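Local atomic coordinates of lovastatin nonaketide synthase mokA (Monascus pilosus, PDB entry 6AD3), a protein that builds, as an iterative polyketide synthase, the nonaketide precursor of monacolin K (lovastatin), and is represented here by its condensation domain. Residues Ala121-Arg124 against Ile128-Thr131; Phe220-Gln225 against Val230-His235; Tyr331-His336 against Gly387-Ala392. The protein carries 1 engineered substitution. All coordinates share one frame; numbering follows the deposited sequence.

Contact 1: residues Ala121-Arg124 against Ile128-Thr131; sequences AVLR and IFRT
Arg-124 O takes two hydrogen bonds from one guanidinium group. The NE atom of Arg-130 lies 2.9 Å from Arg-124 O, and the NH1 atom of Arg-130 lies 3.1 Å from the same Arg-124 O. The grip is side-on and nearly in the guanidinium plane. The two donors meet the oxygen differently. NH1 sits close to the line of the carbonyl, with a C=O...N angle of 165°, while NE comes in at 129° and is tilted from the carbonyl plane. The N-H...O angle is 154° at NE, so that bond is fairly straight, and it is more bent at NH1. The chain of Arg-130 is extended from CG to NE, which carries the guanidinium across to the end of helix 112-125. A positive group at this helix C-terminus probably interacts favourably with the helix dipole. The third nitrogen, NH2, bonds to Phe-150 O, which probably limits rotation of the group.

Residues Arg-125 to Thr-131 match the RHExLRT core motif of condensation domains, with Phe-129 at the leucine position. Arg-130 is the second arginine of that motif.

The ring of Phe-129 turns back against the helix. Phe-129 CE2 lies 3.9 Å from Val-122 CG1. Val-122 O is at the ring edge, in its plane, 3.8 Å from Phe-129 CD2. The CD2 methyl of Leu-123 comes in at 3.9 Å to Phe-129 CB, and the two side chains cross at about a right angle. Thr-215 and Ile-219 of helix 213-227 and Leu-188 of strand 188-195 also touch this ring.

Contact 2: residues Phe220-Gln225 against Val230-His235; sequences FVEASQ and VTLDKH
Val-230 N donates to Gln-225 O across 2.9 Å. The CA atoms of Gln-225 and Val-230, the nearest pair, are 5.2 Å apart. The bond links residues five apart where the chain leaves the C-terminal end of helix 213-227 and continues as loop 230-235. The donor lies above the carbonyl plane of Gln-225.

The side chains of these two residues pack together, with Gln-225 CB 3.8 Å from Val-230 CB. Beyond CG the glutamine chain is extended, and its CG stands beside the backbone N (chi1 -75°). This brings the amide back along its own helix. Gln-225 NE2 bonds to Val-221 O at 3.3 Å, from the face opposite to the backbone N of Gln-225, which uses the same oxygen. Gln-225 NE2 also touches Leu-232 CD2 at 3.7 Å.

Leu-232 sets one methyl on each neighbour. Leu-232 CD1 lies 3.9 Å from Glu-222 OE2 and also touches CB and CG of that side chain. The carboxylate of Glu-222 forms a salt bridge with Arg-125, which also donates to Asp-233 O. Helix 213-227 packs on helix 112-125, through Glu-222 on Val-122 and Ala-223 on Leu-119, while Phe-220 reaches strand 100-107.

Contact 3: residues Tyr331-His336 against Gly387-Ala392; sequences YLAAYH and GEHLVA
His-336 ND1 and His-389 NE2 lie 2.9 Å apart and share a hydrogen bond between two buried imidazoles. Either nitrogen could be the donor. The bond is bent. The rings meet rim to rim, with their centroids 4.9 Å apart and their planes at 43°. Neither lies over the face of the other.

The imidazole of His-389 also reaches the backbone and side chain of helix 327-343. His-389 CD2 lies 4.0 Å from Ala-333 CB. Ala-333 O stands at the edge of the same ring, 3.9 Å from His-389 NE2. His-389 gets there because its CG is anti to the backbone N (chi1 -173°), which sends the ring outward from helix 386-401. His-336 has the same first torsion, so the two rings are brought together from both helices.

The helices are closest at a small residue. Ala-333 CB comes to 4.4 Å from Leu-390 CA. The axes of the two short segments approach to 9.3 Å and their directions differ by 116°.

The next shell probably positions the histidines. The ring of His-336 stacks with Phe-377 and also meets Phe-348 and Phe-380, while Leu-518 touches His-389. Phe-348 and Phe-377 belong to adjacent antiparallel strands of the six-stranded sheet. Helix 327-343 lies among this sheet, helix 386-401 and helix 495-512. Tyr-331 touches Phe-437 and Tyr-439 of strand 435-440, and Ala-334 touches Leu-507 of helix 495-512.

In the fold
Condensation domains pair two halves that each resemble chloramphenicol acetyltransferase. Contacts 1 and 2 are neighbours in the N-terminal half, and contact 3 lies in the C-terminal half, its centre about 41 Å from that of contact 1. Contacts 1 and 2 meet where Val-122 CG2 packs 4.0 Å from Glu-222 CB, so helices 112-125 and 213-227 join them. Both are local, each tying a helix end to the chain after it. Contact 1 is largely buried and uses a charged group on a carbonyl. Contact 2, partly buried, packs valine and leucine on glutamine and glutamate beside one backbone bond. Contact 3 is buried, bridges helices distant in sequence, and relies on an imidazole pair.

Contact 1: residues Ala121-Arg124 against Ile128-Thr131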
loop_
_atom_site.group_PDB
_atom_site.type_symbol
_atom_site.label_atom_id
_atom_site.label_comp_id
_atom_site.label_asym_id
_atom_site.label_seq_id
_atom_site.Cartn_x
_atom_site.Cartn_y
_atom_site.Cartn_z
ATOM N N ALA A 121 -13.402 9.340 -19.914
ATOM C CA ALA A 121 -12.946 8.319 -20.845
ATOM C C ALA A 121 -12.168 7.235 -20.132
ATOM O O ALA A 121 -12.339 6.057 -20.453
ATOM C CB ALA A 121 -12.111 8.936 -21.962
ATOM N N VAL A 122 -11.454 7.608 -19.064
ATOM C CA VAL A 122 -10.768 6.627 -18.215
ATOM C C VAL A 122 -11.792 5.758 -17.513
ATOM O O VAL A 122 -11.673 4.514 -17.530
ATOM C CB VAL A 122 -9.845 7.294 -17.163
ATOM C CG1 VAL A 122 -9.286 6.270 -16.213
ATOM C CG2 VAL A 122 -8.716 8.064 -17.829
ATOM N N LEU A 123 -12.862 6.383 -17.004
ATOM C CA LEU A 123 -13.944 5.634 -16.373
ATOM C C LEU A 123 -14.604 4.626 -17.333
ATOM O O LEU A 123 -14.935 3.517 -16.947
ATOM C CB LEU A 123 -14.976 6.587 -15.791
ATOM C CG LEU A 123 -14.586 7.432 -14.586
ATOM C CD1 LEU A 123 -15.773 8.281 -14.148
ATOM C CD2 LEU A 123 -14.094 6.612 -13.399
ATOM N N ARG A 124 -14.867 5.057 -18.563
ATOM C CA ARG A 124 -15.446 4.204 -19.582
ATOM C C ARG A 124 -14.530 3.064 -20.031
ATOM O O ARG A 124 -15.011 1.938 -20.281
ATOM C CB ARG A 124 -15.808 5.044 -20.797
ATOM C CG ARG A 124 -16.238 4.262 -21.997
ATOM C CD ARG A 124 -16.972 5.190 -22.973
ATOM N NE ARG A 124 -16.263 6.467 -23.148
ATOM C CZ ARG A 124 -16.614 7.636 -22.587
ATOM N NH1 ARG A 124 -17.701 7.746 -21.816
ATOM N NH2 ARG A 124 -15.865 8.705 -22.805
ATOM N N ILE A 128 -13.347 -2.139 -14.268
ATOM C CA ILE A 128 -13.273 -2.100 -12.805
ATOM C C ILE A 128 -13.766 -0.738 -12.272
ATOM O O ILE A 128 -14.191 -0.644 -11.146
ATOM C CB ILE A 128 -11.835 -2.434 -12.306
ATOM C CG1 ILE A 128 -11.794 -2.618 -10.786
ATOM C CG2 ILE A 128 -10.842 -1.361 -12.698
ATOM C CD1 ILE A 128 -12.697 -3.718 -10.267
ATOM N N PHE A 129 -13.839 0.273 -13.153
ATOM C CA PHE A 129 -14.369 1.573 -12.764
ATOM C C PHE A 129 -15.853 1.688 -13.080
ATOM O O PHE A 129 -16.468 2.754 -12.830
ATOM C CB PHE A 129 -13.590 2.716 -13.440
ATOM C CG PHE A 129 -12.142 2.785 -13.040
ATOM C CD1 PHE A 129 -11.697 2.232 -11.838
ATOM C CD2 PHE A 129 -11.215 3.382 -13.881
ATOM C CE1 PHE A 129 -10.362 2.297 -11.481
ATOM C CE2 PHE A 129 -9.885 3.476 -13.510
ATOM C CZ PHE A 129 -9.448 2.918 -12.335
ATOM N N ARG A 130 -16.420 0.633 -13.677
ATOM C CA ARG A 130 -17.874 0.512 -13.842
ATOM C C ARG A 130 -18.362 -0.789 -13.251
ATOM O O ARG A 130 -19.245 -1.514 -13.807
ATOM C CB ARG A 130 -18.315 0.696 -15.286
ATOM C CG ARG A 130 -17.404 0.219 -16.328
ATOM C CD ARG A 130 -17.856 0.738 -17.696
ATOM N NE ARG A 130 -16.904 0.334 -18.701
ATOM C CZ ARG A 130 -16.862 -0.840 -19.290
ATOM N NH1 ARG A 130 -15.939 -1.065 -20.187
ATOM N NH2 ARG A 130 -17.810 -1.735 -19.095
ATOM N N THR A 131 -17.793 -1.105 -12.099
ATOM C CA THR A 131 -18.114 -2.319 -11.396
ATOM C C THR A 131 -18.815 -2.036 -10.064
ATOM O O THR A 131 -18.374 -1.212 -9.256
ATOM C CB THR A 131 -16.845 -3.181 -11.198
ATOM O OG1 THR A 131 -16.424 -3.684 -12.490
ATOM C CG2 THR A 131 -17.114 -4.369 -10.293
#

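Contact 2: residues Phe220-Gln225 against Val230-His235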
loop_
_atom_site.group_PDB
_atom_site.type_symbol
_atom_site.label_atom_id
_atom_site.label_comp_id
_atom_site.label_asym_id
_atom_site.label_seq_id
_atom_site.Cartn_x
_atom_site.Cartn_y
_atom_site.Cartn_z
ATOM N N PHE A 220 -3.518 8.883 -13.576
ATOM C CA PHE A 220 -2.891 10.159 -13.887
ATOM C C PHE A 220 -2.309 10.090 -15.296
ATOM O O PHE A 220 -2.501 10.983 -16.103
ATOM C CB PHE A 220 -1.777 10.485 -12.890
ATOM C CG PHE A 220 -2.221 11.241 -11.643
ATOM C CD1 PHE A 220 -2.800 10.562 -10.540
ATOM C CD2 PHE A 220 -1.826 12.583 -11.446
ATOM C CE1 PHE A 220 -3.040 11.227 -9.296
ATOM C CE2 PHE A 220 -2.030 13.221 -10.182
ATOM C CZ PHE A 220 -2.474 12.499 -9.061
ATOM N N VAL A 221 -1.563 9.036 -15.581
ATOM C CA VAL A 221 -0.912 8.896 -16.873
ATOM C C VAL A 221 -1.902 8.813 -18.049
ATOM O O VAL A 221 -1.700 9.438 -19.082
ATOM C CB VAL A 221 0.075 7.688 -16.832
ATOM C CG1 VAL A 221 0.474 7.266 -18.218
ATOM C CG2 VAL A 221 1.264 8.054 -15.997
ATOM N N GLU A 222 -2.991 8.057 -17.886
ATOM C CA GLU A 222 -4.013 7.991 -18.922
ATOM C C GLU A 222 -4.709 9.320 -19.103
ATOM O O GLU A 222 -4.895 9.774 -20.235
ATOM C CB GLU A 222 -5.017 6.875 -18.652
ATOM C CG GLU A 222 -4.442 5.468 -18.889
ATOM C CD GLU A 222 -5.514 4.377 -19.072
ATOM O OE1 GLU A 222 -5.114 3.244 -19.352
ATOM O OE2 GLU A 222 -6.720 4.671 -19.090
ATOM N N ALA A 223 -5.036 9.974 -17.998
ATOM C CA ALA A 223 -5.743 11.246 -18.046
ATOM C C ALA A 223 -4.886 12.356 -18.680
ATOM O O ALA A 223 -5.372 13.096 -19.534
ATOM C CB ALA A 223 -6.166 11.659 -16.647
ATOM N N SER A 224 -3.599 12.348 -18.371
ATOM C CA SER A 224 -2.648 13.284 -18.954
ATOM C C SER A 224 -2.573 13.098 -20.464
ATOM O O SER A 224 -2.599 14.090 -21.232
ATOM C CB SER A 224 -1.257 13.066 -18.353
ATOM O OG SER A 224 -0.287 13.943 -18.948
ATOM N N GLN A 225 -2.363 11.855 -20.883
ATOM C CA GLN A 225 -2.233 11.575 -22.313
ATOM C C GLN A 225 -3.507 11.964 -23.040
ATOM O O GLN A 225 -3.459 12.597 -24.091
ATOM C CB GLN A 225 -1.927 10.110 -22.547
ATOM C CG GLN A 225 -0.513 9.735 -22.228
ATOM C CD GLN A 225 -0.266 8.303 -22.476
ATOM O OE1 GLN A 225 0.220 7.919 -23.551
ATOM N NE2 GLN A 225 -0.677 7.480 -21.534
ATOM N N VAL A 230 -3.586 12.361 -26.989
ATOM C CA VAL A 230 -3.136 11.022 -27.380
ATOM C C VAL A 230 -4.310 10.092 -27.570
ATOM O O VAL A 230 -5.300 10.172 -26.837
ATOM C CB VAL A 230 -2.198 10.417 -26.338
ATOM C CG1 VAL A 230 -1.936 8.940 -26.657
ATOM C CG2 VAL A 230 -0.908 11.206 -26.301
ATOM N N THR A 231 -4.172 9.164 -28.514
ATOM C CA THR A 231 -5.121 8.077 -28.673
ATOM C C THR A 231 -4.538 6.843 -27.998
ATOM O O THR A 231 -3.450 6.388 -28.342
ATOM C CB THR A 231 -5.389 7.742 -30.168
ATOM O OG1 THR A 231 -5.838 8.922 -30.868
ATOM C CG2 THR A 231 -6.459 6.647 -30.288
ATOM N N LEU A 232 -5.148 6.431 -26.909
ATOM C CA LEU A 232 -4.662 5.270 -26.203
ATOM C C LEU A 232 -4.941 4.037 -27.066
ATOM O O LEU A 232 -5.769 4.077 -27.975
ATOM C CB LEU A 232 -5.343 5.149 -24.820
ATOM C CG LEU A 232 -5.141 6.349 -23.875
ATOM C CD1 LEU A 232 -5.931 6.187 -22.572
ATOM C CD2 LEU A 232 -3.647 6.537 -23.584
ATOM N N ASP A 233 -4.235 2.953 -26.777
ATOM C CA ASP A 233 -4.494 1.675 -27.407
ATOM C C ASP A 233 -5.932 1.258 -27.152
ATOM O O ASP A 233 -6.421 1.357 -26.020
ATOM C CB ASP A 233 -3.565 0.612 -26.823
ATOM C CG ASP A 233 -2.192 0.649 -27.415
ATOM O OD1 ASP A 233 -2.009 1.284 -28.473
ATOM O OD2 ASP A 233 -1.275 0.108 -26.777
ATOM N N LYS A 234 -6.547 0.644 -28.157
ATOM C CA LYS A 234 -7.899 0.090 -28.052
ATOM C C LYS A 234 -7.947 -1.102 -27.102
ATOM O O LYS A 234 -8.950 -1.343 -26.451
ATOM C CB LYS A 234 -8.380 -0.370 -29.433
ATOM C CG LYS A 234 -9.878 -0.586 -29.512
ATOM C CD LYS A 234 -10.642 0.665 -29.065
ATOM C CE LYS A 234 -12.097 0.636 -29.515
ATOM N NZ LYS A 234 -12.193 0.555 -30.998
ATOM N N HIS A 235 -6.870 -1.875 -27.076
ATOM C CA HIS A 235 -6.781 -3.044 -26.223
ATOM C C HIS A 235 -6.683 -2.575 -24.781
ATOM O O HIS A 235 -5.764 -1.826 -24.432
ATOM C CB HIS A 235 -5.541 -3.874 -26.566
ATOM C CG HIS A 235 -5.231 -4.931 -25.551
ATOM N ND1 HIS A 235 -6.152 -5.881 -25.168
ATOM C CD2 HIS A 235 -4.137 -5.127 -24.766
ATOM C CE1 HIS A 235 -5.657 -6.605 -24.177
ATOM N NE2 HIS A 235 -4.414 -6.200 -23.950
#

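Contact 3: residues Tyr331-His336 against Gly387-Ala392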
loop_
_atom_site.group_PDB
_atom_site.type_symbol
_atom_site.label_atom_id
_atom_site.label_comp_id
_atom_site.label_asym_id
_atom_site.label_seq_id
_atom_site.Cartn_x
_atom_site.Cartn_y
_atom_site.Cartn_z
ATOM N N TYR A 331 17.300 -0.063 2.203
ATOM C CA TYR A 331 16.317 0.510 3.091
ATOM C C TYR A 331 15.645 -0.627 3.935
ATOM O O TYR A 331 15.372 -0.457 5.129
ATOM C CB TYR A 331 15.290 1.315 2.288
ATOM C CG TYR A 331 15.835 2.579 1.706
ATOM C CD1 TYR A 331 16.185 3.635 2.532
ATOM C CD2 TYR A 331 15.962 2.765 0.313
ATOM C CE1 TYR A 331 16.752 4.783 2.022
ATOM C CE2 TYR A 331 16.491 3.941 -0.208
ATOM C CZ TYR A 331 16.828 4.977 0.667
ATOM O OH TYR A 331 17.408 6.164 0.223
ATOM N N LEU A 332 15.379 -1.768 3.291
ATOM C CA LEU A 332 14.698 -2.889 3.953
ATOM C C LEU A 332 15.624 -3.500 5.009
ATOM O O LEU A 332 15.228 -3.736 6.138
ATOM C CB LEU A 332 14.320 -3.940 2.919
ATOM C CG LEU A 332 13.826 -5.265 3.537
ATOM C CD1 LEU A 332 12.572 -5.068 4.363
ATOM C CD2 LEU A 332 13.579 -6.275 2.444
ATOM N N ALA A 333 16.882 -3.694 4.639
ATOM C CA ALA A 333 17.840 -4.237 5.561
ATOM C C ALA A 333 18.018 -3.356 6.789
ATOM O O ALA A 333 18.098 -3.858 7.888
ATOM C CB ALA A 333 19.197 -4.490 4.857
ATOM N N ALA A 334 18.091 -2.040 6.590
ATOM C CA ALA A 334 18.256 -1.120 7.660
ATOM C C ALA A 334 16.994 -1.081 8.562
ATOM O O ALA A 334 17.084 -0.986 9.787
ATOM C CB ALA A 334 18.590 0.257 7.100
ATOM N N TYR A 335 15.828 -1.209 7.949
ATOM C CA TYR A 335 14.567 -1.270 8.683
ATOM C C TYR A 335 14.542 -2.502 9.572
ATOM O O TYR A 335 14.201 -2.414 10.760
ATOM C CB TYR A 335 13.412 -1.286 7.687
ATOM C CG TYR A 335 12.037 -1.428 8.265
ATOM C CD1 TYR A 335 11.532 -0.483 9.112
ATOM C CD2 TYR A 335 11.142 -2.291 7.675
ATOM C CE1 TYR A 335 10.190 -0.510 9.487
ATOM C CE2 TYR A 335 9.804 -2.321 8.042
ATOM C CZ TYR A 335 9.349 -1.447 8.968
ATOM O OH TYR A 335 7.995 -1.471 9.323
ATOM N N HIS A 336 14.937 -3.648 9.011
ATOM C CA HIS A 336 15.023 -4.867 9.783
ATOM C C HIS A 336 15.963 -4.702 10.969
ATOM O O HIS A 336 15.626 -5.100 12.095
ATOM C CB HIS A 336 15.494 -6.025 8.909
ATOM C CG HIS A 336 15.899 -7.224 9.690
ATOM N ND1 HIS A 336 17.222 -7.504 9.979
ATOM C CD2 HIS A 336 15.161 -8.095 10.412
ATOM C CE1 HIS A 336 17.278 -8.531 10.808
ATOM N NE2 HIS A 336 16.042 -8.908 11.093
ATOM N N GLY A 387 27.130 -4.597 5.450
ATOM C CA GLY A 387 27.357 -5.018 4.083
ATOM C C GLY A 387 26.971 -6.461 3.853
ATOM O O GLY A 387 26.407 -6.803 2.809
ATOM N N GLU A 388 27.377 -7.332 4.770
ATOM C CA GLU A 388 27.013 -8.747 4.713
ATOM C C GLU A 388 25.496 -8.947 4.802
ATOM O O GLU A 388 24.924 -9.757 4.088
ATOM C CB GLU A 388 27.718 -9.520 5.838
ATOM C CG GLU A 388 29.236 -9.474 5.694
ATOM C CD GLU A 388 29.990 -10.085 6.876
ATOM O OE1 GLU A 388 29.515 -10.024 8.014
ATOM O OE2 GLU A 388 31.151 -10.476 6.665
ATOM N N HIS A 389 24.865 -8.169 5.661
ATOM C CA HIS A 389 23.423 -8.268 5.868
ATOM C C HIS A 389 22.682 -7.762 4.644
ATOM O O HIS A 389 21.604 -8.261 4.310
ATOM C CB HIS A 389 23.047 -7.462 7.068
ATOM C CG HIS A 389 21.622 -7.623 7.486
ATOM N ND1 HIS A 389 21.059 -8.854 7.745
ATOM C CD2 HIS A 389 20.697 -6.703 7.832
ATOM C CE1 HIS A 389 19.863 -8.681 8.281
ATOM N NE2 HIS A 389 19.600 -7.383 8.296
ATOM N N LEU A 390 23.248 -6.753 3.995
ATOM C CA LEU A 390 22.676 -6.219 2.768
ATOM C C LEU A 390 22.667 -7.269 1.680
ATOM O O LEU A 390 21.658 -7.487 0.977
ATOM C CB LEU A 390 23.482 -4.997 2.312
ATOM C CG LEU A 390 23.089 -4.375 0.983
ATOM C CD1 LEU A 390 21.629 -3.943 0.953
ATOM C CD2 LEU A 390 23.983 -3.187 0.679
ATOM N N VAL A 391 23.783 -7.968 1.523
ATOM C CA VAL A 391 23.847 -8.975 0.495
ATOM C C VAL A 391 22.881 -10.102 0.824
ATOM O O VAL A 391 22.182 -10.616 -0.056
ATOM C CB VAL A 391 25.299 -9.490 0.342
ATOM C CG1 VAL A 391 25.342 -10.794 -0.453
ATOM C CG2 VAL A 391 26.137 -8.420 -0.346
ATOM N N ALA A 392 22.820 -10.493 2.089
ATOM C CA ALA A 392 21.916 -11.595 2.476
ATOM C C ALA A 392 20.459 -11.179 2.291
ATOM O O ALA A 392 19.618 -11.971 1.872
ATOM C CB ALA A 392 22.166 -12.029 3.902
#